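Local coordinates for protein probable oxidoreductase (Pseudomonas aeruginosa, PDB 4B7C) that probably acts as an NADP-dependent oxidoreductase of the medium-chain dehydrogenase/reductase type, built from a GroES-like N-terminal domain and a Rossmann-fold cofactor-binding domain, at residues Q12-F26 / M58-E72. Sequence-based numbering, arbitrary orientation.
Sequences QLAQRPSGLPGRDTF and MNDARSYIPPVGIGE
In the GroES-like N-terminal domain of this medium-chain dehydrogenase/reductase, the end of strand 7-13 and the connection that follows it, leading to antiparallel partner 26-32, pack against the long loop between helix 53-58 and strand 77-85. Arg16 shows how one arginine can tie together carbonyls that lie well apart in sequence. Its guanidinium grips Met58 O side-on with two nitrogens, NE at 2.8 Å and NH2 at 2.6 Å, the carbonyl oxygen lying close to the guanidinium plane. NE comes to this oxygen tilted somewhat from the carbonyl plane, whereas NH2 approaches from above it. NH2 also donates to Val68 O at 2.7 Å, in the plane of that carbonyl, so the carbonyls of two residues ten apart in sequence, Met58 and Val68, share one nitrogen. Bends at chi2 and chi3 (-137° and 86°) turn the arginine back toward them. Asp60 N and Asn59 O lie over one guanidinium face and Ile70 CD1 over the other; the Asp60 carboxylate, well out of plane, probably adds only a general electrostatic attraction.

Nearer the strand, a type II turn from Gly69 to Glu72 docks on Leu13 through two backbone bonds, Gly71 N to Leu13 O and Leu13 N to Glu72 O. Within the turn, Gly69 N donates to Glu72 OE1 from above the carboxylate plane. Leu13 extends CG anti to its own N (chi1 -176°), which sends the branch inward, with CD1 3.9 Å from Met58 CG; its CB lies 3.8 Å from Val68 CG1. Leu320 of helix 316-321 touches both Met58 and Phe26. Between those two residues lies a Met-aromatic contact: the two side chains cross at about a right angle, with Met58 SD oblique to the ring and 3.4 Å from Phe26 CZ.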
loop_
_atom_site.group_PDB
_atom_site.type_symbol
_atom_site.label_atom_id
_atom_site.label_comp_id
_atom_site.label_asym_id
_atom_site.label_seq_id
_atom_site.Cartn_x
_atom_site.Cartn_y
_atom_site.Cartn_z
ATOM N N GLN B 12 20.469 -7.373 29.881
ATOM C CA GLN B 12 20.677 -8.210 28.708
ATOM C C GLN B 12 19.394 -8.943 28.359
ATOM O O GLN B 12 18.574 -9.218 29.228
ATOM C CB GLN B 12 21.780 -9.225 28.945
ATOM C CG GLN B 12 23.133 -8.608 29.222
ATOM C CD GLN B 12 24.181 -9.637 29.596
ATOM O OE1 GLN B 12 23.872 -10.814 29.782
ATOM N NE2 GLN B 12 25.432 -9.196 29.721
ATOM N N LEU B 13 19.218 -9.232 27.074
ATOM C CA LEU B 13 18.102 -10.065 26.630
ATOM C C LEU B 13 18.408 -11.512 27.003
ATOM O O LEU B 13 19.383 -12.091 26.524
ATOM C CB LEU B 13 17.865 -9.928 25.129
ATOM C CG LEU B 13 16.661 -10.691 24.556
ATOM C CD1 LEU B 13 15.360 -10.118 25.100
ATOM C CD2 LEU B 13 16.685 -10.672 23.035
ATOM N N ALA B 14 17.565 -12.082 27.860
ATOM C CA ALA B 14 17.824 -13.401 28.458
ATOM C C ALA B 14 17.080 -14.508 27.712
ATOM O O ALA B 14 17.622 -15.580 27.472
ATOM C CB ALA B 14 17.425 -13.403 29.923
ATOM N N GLN B 15 15.824 -14.241 27.374
ATOM C CA GLN B 15 15.032 -15.177 26.571
ATOM C C GLN B 15 13.988 -14.438 25.745
ATOM O O GLN B 15 13.450 -13.407 26.173
ATOM C CB GLN B 15 14.352 -16.240 27.452
ATOM C CG GLN B 15 13.457 -15.683 28.546
ATOM C CD GLN B 15 12.770 -16.772 29.389
ATOM O OE1 GLN B 15 13.314 -17.864 29.630
ATOM N NE2 GLN B 15 11.550 -16.477 29.825
ATOM N N ARG B 16 13.681 -14.993 24.576
ATOM C CA ARG B 16 12.696 -14.404 23.676
ATOM C C ARG B 16 11.325 -14.590 24.304
ATOM O O ARG B 16 10.941 -15.720 24.609
ATOM C CB ARG B 16 12.745 -15.061 22.285
ATOM C CG ARG B 16 14.170 -15.276 21.793
ATOM C CD ARG B 16 14.408 -14.923 20.351
ATOM N NE ARG B 16 14.683 -13.512 20.382
ATOM C CZ ARG B 16 15.799 -12.878 20.030
ATOM N NH1 ARG B 16 16.881 -13.487 19.551
ATOM N NH2 ARG B 16 15.786 -11.563 20.158
ATOM N N PRO B 17 10.579 -13.488 24.492
ATOM C CA PRO B 17 9.270 -13.595 25.116
ATOM C C PRO B 17 8.200 -14.186 24.207
ATOM O O PRO B 17 8.233 -14.002 22.982
ATOM C CB PRO B 17 8.908 -12.142 25.424
ATOM C CG PRO B 17 9.605 -11.353 24.373
ATOM C CD PRO B 17 10.861 -12.114 24.049
ATOM N N SER B 18 7.277 -14.909 24.831
ATOM C CA SER B 18 6.005 -15.276 24.243
ATOM C C SER B 18 4.996 -14.301 24.748
ATOM O O SER B 18 4.736 -14.295 25.935
ATOM C CB SER B 18 5.600 -16.655 24.787
ATOM O OG SER B 18 5.761 -17.648 23.817
ATOM N N GLY B 19 4.385 -13.535 23.855
ATOM C CA GLY B 19 3.430 -12.524 24.242
ATOM C C GLY B 19 4.084 -11.364 24.967
ATOM O O GLY B 19 5.076 -10.804 24.479
ATOM N N LEU B 20 3.545 -11.020 26.132
ATOM C CA LEU B 20 4.042 -9.881 26.891
ATOM C C LEU B 20 5.390 -10.248 27.522
ATOM O O LEU B 20 5.553 -11.362 28.004
ATOM C CB LEU B 20 3.040 -9.470 28.000
ATOM C CG LEU B 20 2.843 -7.995 28.328
ATOM C CD1 LEU B 20 2.290 -7.195 27.159
ATOM C CD2 LEU B 20 1.969 -7.832 29.570
ATOM N N PRO B 21 6.371 -9.321 27.504
ATOM C CA PRO B 21 7.630 -9.620 28.180
ATOM C C PRO B 21 7.420 -9.689 29.675
ATOM O O PRO B 21 6.631 -8.926 30.250
ATOM C CB PRO B 21 8.565 -8.456 27.794
ATOM C CG PRO B 21 7.712 -7.417 27.170
ATOM C CD PRO B 21 6.380 -8.008 26.838
ATOM N N GLY B 22 8.183 -10.570 30.296
ATOM C CA GLY B 22 7.963 -10.898 31.678
ATOM C C GLY B 22 9.221 -10.691 32.474
ATOM O O GLY B 22 10.167 -10.015 32.032
ATOM N N ARG B 23 9.235 -11.265 33.667
ATOM C CA ARG B 23 10.323 -11.010 34.588
ATOM C C ARG B 23 11.557 -11.847 34.277
ATOM O O ARG B 23 12.611 -11.546 34.810
ATOM C CB ARG B 23 9.892 -11.129 36.056
ATOM C CG ARG B 23 8.874 -10.077 36.487
ATOM C CD ARG B 23 9.399 -8.623 36.411
ATOM N NE ARG B 23 10.303 -8.268 37.511
ATOM C CZ ARG B 23 10.655 -7.022 37.828
ATOM N NH1 ARG B 23 10.167 -5.966 37.174
ATOM N NH2 ARG B 23 11.492 -6.832 38.834
ATOM N N ASP B 24 11.444 -12.860 33.414
ATOM C CA ASP B 24 12.593 -13.703 33.034
ATOM C C ASP B 24 13.137 -13.286 31.638
ATOM O O ASP B 24 14.129 -13.833 31.155
ATOM C CB ASP B 24 12.232 -15.216 33.061
ATOM C CG ASP B 24 12.256 -15.863 34.498
ATOM O OD1 ASP B 24 12.140 -15.055 35.406
ATOM O OD2 ASP B 24 12.353 -17.144 34.752
ATOM N N THR B 25 12.499 -12.302 31.007
ATOM C CA THR B 25 12.871 -11.864 29.653
ATOM C C THR B 25 14.258 -11.216 29.643
ATOM O O THR B 25 15.053 -11.444 28.728
ATOM C CB THR B 25 11.842 -10.872 29.082
ATOM O OG1 THR B 25 10.530 -11.477 29.109
ATOM C CG2 THR B 25 12.198 -10.520 27.656
ATOM N N PHE B 26 14.542 -10.433 30.679
ATOM C CA PHE B 26 15.836 -9.752 30.812
ATOM C C PHE B 26 16.649 -10.228 32.007
ATOM O O PHE B 26 16.099 -10.650 33.014
ATOM C CB PHE B 26 15.641 -8.248 30.929
ATOM C CG PHE B 26 14.849 -7.656 29.810
ATOM C CD1 PHE B 26 15.438 -7.442 28.580
ATOM C CD2 PHE B 26 13.527 -7.305 29.992
ATOM C CE1 PHE B 26 14.714 -6.901 27.543
ATOM C CE2 PHE B 26 12.793 -6.760 28.961
ATOM C CZ PHE B 26 13.385 -6.554 27.731
ATOM N N MET B 58 13.046 -7.465 20.210
ATOM C CA MET B 58 13.224 -8.671 21.018
ATOM C C MET B 58 12.858 -9.964 20.280
ATOM O O MET B 58 13.323 -11.049 20.645
ATOM C CB MET B 58 12.388 -8.574 22.299
ATOM C CG MET B 58 12.985 -7.641 23.337
ATOM S SD MET B 58 11.980 -7.570 24.857
ATOM C CE MET B 58 10.734 -6.375 24.405
ATOM N N ASN B 59 11.998 -9.842 19.275
ATOM C CA ASN B 59 11.553 -10.989 18.479
ATOM C C ASN B 59 12.589 -11.461 17.463
ATOM O O ASN B 59 13.297 -10.644 16.859
ATOM C CB ASN B 59 10.237 -10.643 17.757
ATOM C CG ASN B 59 9.035 -10.673 18.669
ATOM O OD1 ASN B 59 9.043 -11.293 19.728
ATOM N ND2 ASN B 59 7.978 -10.004 18.254
ATOM N N ASP B 60 12.625 -12.780 17.256
ATOM C CA ASP B 60 13.520 -13.427 16.297
ATOM C C ASP B 60 12.781 -13.534 14.971
ATOM O O ASP B 60 11.975 -14.436 14.702
ATOM C CB ASP B 60 14.048 -14.779 16.803
ATOM C CG ASP B 60 15.419 -15.129 16.213
ATOM O OD1 ASP B 60 15.986 -14.333 15.427
ATOM O OD2 ASP B 60 15.934 -16.211 16.542
ATOM N N ALA B 61 13.047 -12.544 14.144
ATOM C CA ALA B 61 12.217 -12.270 13.005
ATOM C C ALA B 61 12.984 -11.246 12.218
ATOM O O ALA B 61 13.593 -10.357 12.792
ATOM C CB ALA B 61 10.869 -11.713 13.440
ATOM N N ARG B 62 12.988 -11.402 10.905
ATOM C CA ARG B 62 13.681 -10.483 10.031
ATOM C C ARG B 62 12.934 -9.137 10.065
ATOM O O ARG B 62 11.715 -9.100 9.973
ATOM C CB ARG B 62 13.778 -11.104 8.621
ATOM C CG ARG B 62 14.997 -10.704 7.774
ATOM C CD ARG B 62 14.879 -9.222 7.430
ATOM N NE ARG B 62 13.840 -8.887 6.446
ATOM C CZ ARG B 62 13.936 -9.104 5.135
ATOM N NH1 ARG B 62 15.011 -9.688 4.613
ATOM N NH2 ARG B 62 12.938 -8.740 4.338
ATOM N N SER B 63 13.677 -8.042 10.230
ATOM C CA SER B 63 13.100 -6.702 10.297
ATOM C C SER B 63 14.054 -5.675 9.684
ATOM O O SER B 63 15.047 -6.054 9.057
ATOM C CB SER B 63 12.813 -6.360 11.754
ATOM O OG SER B 63 11.980 -5.246 11.868
ATOM N N TYR B 64 13.738 -4.383 9.841
ATOM C CA TYR B 64 14.576 -3.307 9.284
ATOM C C TYR B 64 15.851 -3.144 10.093
ATOM O O TYR B 64 16.837 -2.588 9.602
ATOM C CB TYR B 64 13.821 -1.959 9.153
ATOM C CG TYR B 64 13.267 -1.399 10.445
ATOM C CD1 TYR B 64 11.995 -1.755 10.888
ATOM C CD2 TYR B 64 14.013 -0.513 11.228
ATOM C CE1 TYR B 64 11.488 -1.252 12.078
ATOM C CE2 TYR B 64 13.516 -0.007 12.421
ATOM C CZ TYR B 64 12.251 -0.381 12.847
ATOM O OH TYR B 64 11.746 0.120 14.029
ATOM N N ILE B 65 15.825 -3.624 11.336
ATOM C CA ILE B 65 17.058 -3.777 12.123
ATOM C C ILE B 65 17.159 -5.165 12.753
ATOM O O ILE B 65 16.152 -5.740 13.164
ATOM C CB ILE B 65 17.192 -2.676 13.182
ATOM C CG1 ILE B 65 15.860 -2.477 13.891
ATOM C CG2 ILE B 65 17.617 -1.381 12.497
ATOM C CD1 ILE B 65 15.928 -1.433 14.983
ATOM N N PRO B 66 18.379 -5.723 12.829
ATOM C CA PRO B 66 18.489 -7.088 13.344
ATOM C C PRO B 66 17.945 -7.240 14.769
ATOM O O PRO B 66 18.042 -6.313 15.568
ATOM C CB PRO B 66 20.000 -7.358 13.316
ATOM C CG PRO B 66 20.553 -6.399 12.327
ATOM C CD PRO B 66 19.692 -5.176 12.434
ATOM N N PRO B 67 17.390 -8.421 15.096
ATOM C CA PRO B 67 16.944 -8.636 16.469
ATOM C C PRO B 67 18.088 -8.503 17.465
ATOM O O PRO B 67 19.242 -8.741 17.127
ATOM C CB PRO B 67 16.421 -10.078 16.473
ATOM C CG PRO B 67 16.435 -10.556 15.069
ATOM C CD PRO B 67 17.275 -9.627 14.256
ATOM N N VAL B 68 17.751 -8.138 18.694
ATOM C CA VAL B 68 18.729 -8.175 19.780
ATOM C C VAL B 68 19.116 -9.632 20.045
ATOM O O VAL B 68 18.252 -10.497 20.152
ATOM C CB VAL B 68 18.169 -7.527 21.058
ATOM C CG1 VAL B 68 19.122 -7.752 22.228
ATOM C CG2 VAL B 68 17.911 -6.045 20.819
ATOM N N GLY B 69 20.409 -9.902 20.118
ATOM C CA GLY B 69 20.905 -11.264 20.350
ATOM C C GLY B 69 20.699 -11.674 21.790
ATOM O O GLY B 69 20.665 -10.825 22.684
ATOM N N ILE B 70 20.540 -12.972 22.019
ATOM C CA ILE B 70 20.477 -13.503 23.380
ATOM C C ILE B 70 21.810 -13.249 24.070
ATOM O O ILE B 70 22.866 -13.514 23.500
ATOM C CB ILE B 70 20.176 -15.018 23.402
ATOM C CG1 ILE B 70 18.789 -15.285 22.803
ATOM C CG2 ILE B 70 20.257 -15.570 24.818
ATOM C CD1 ILE B 70 17.643 -14.720 23.621
ATOM N N GLY B 71 21.750 -12.712 25.285
ATOM C CA GLY B 71 22.959 -12.361 26.039
ATOM C C GLY B 71 23.536 -10.983 25.706
ATOM O O GLY B 71 24.468 -10.523 26.358
ATOM N N GLU B 72 22.979 -10.325 24.698
ATOM C CA GLU B 72 23.395 -8.968 24.326
ATOM C C GLU B 72 22.659 -7.937 25.171
ATOM O O GLU B 72 21.513 -8.143 25.570
ATOM C CB GLU B 72 23.093 -8.656 22.858
ATOM C CG GLU B 72 24.103 -9.181 21.850
ATOM C CD GLU B 72 23.768 -8.793 20.411
ATOM O OE1 GLU B 72 22.739 -8.106 20.159
ATOM O OE2 GLU B 72 24.553 -9.186 19.524
HETATM O O HOH W 1 10.215 -13.440 20.948
#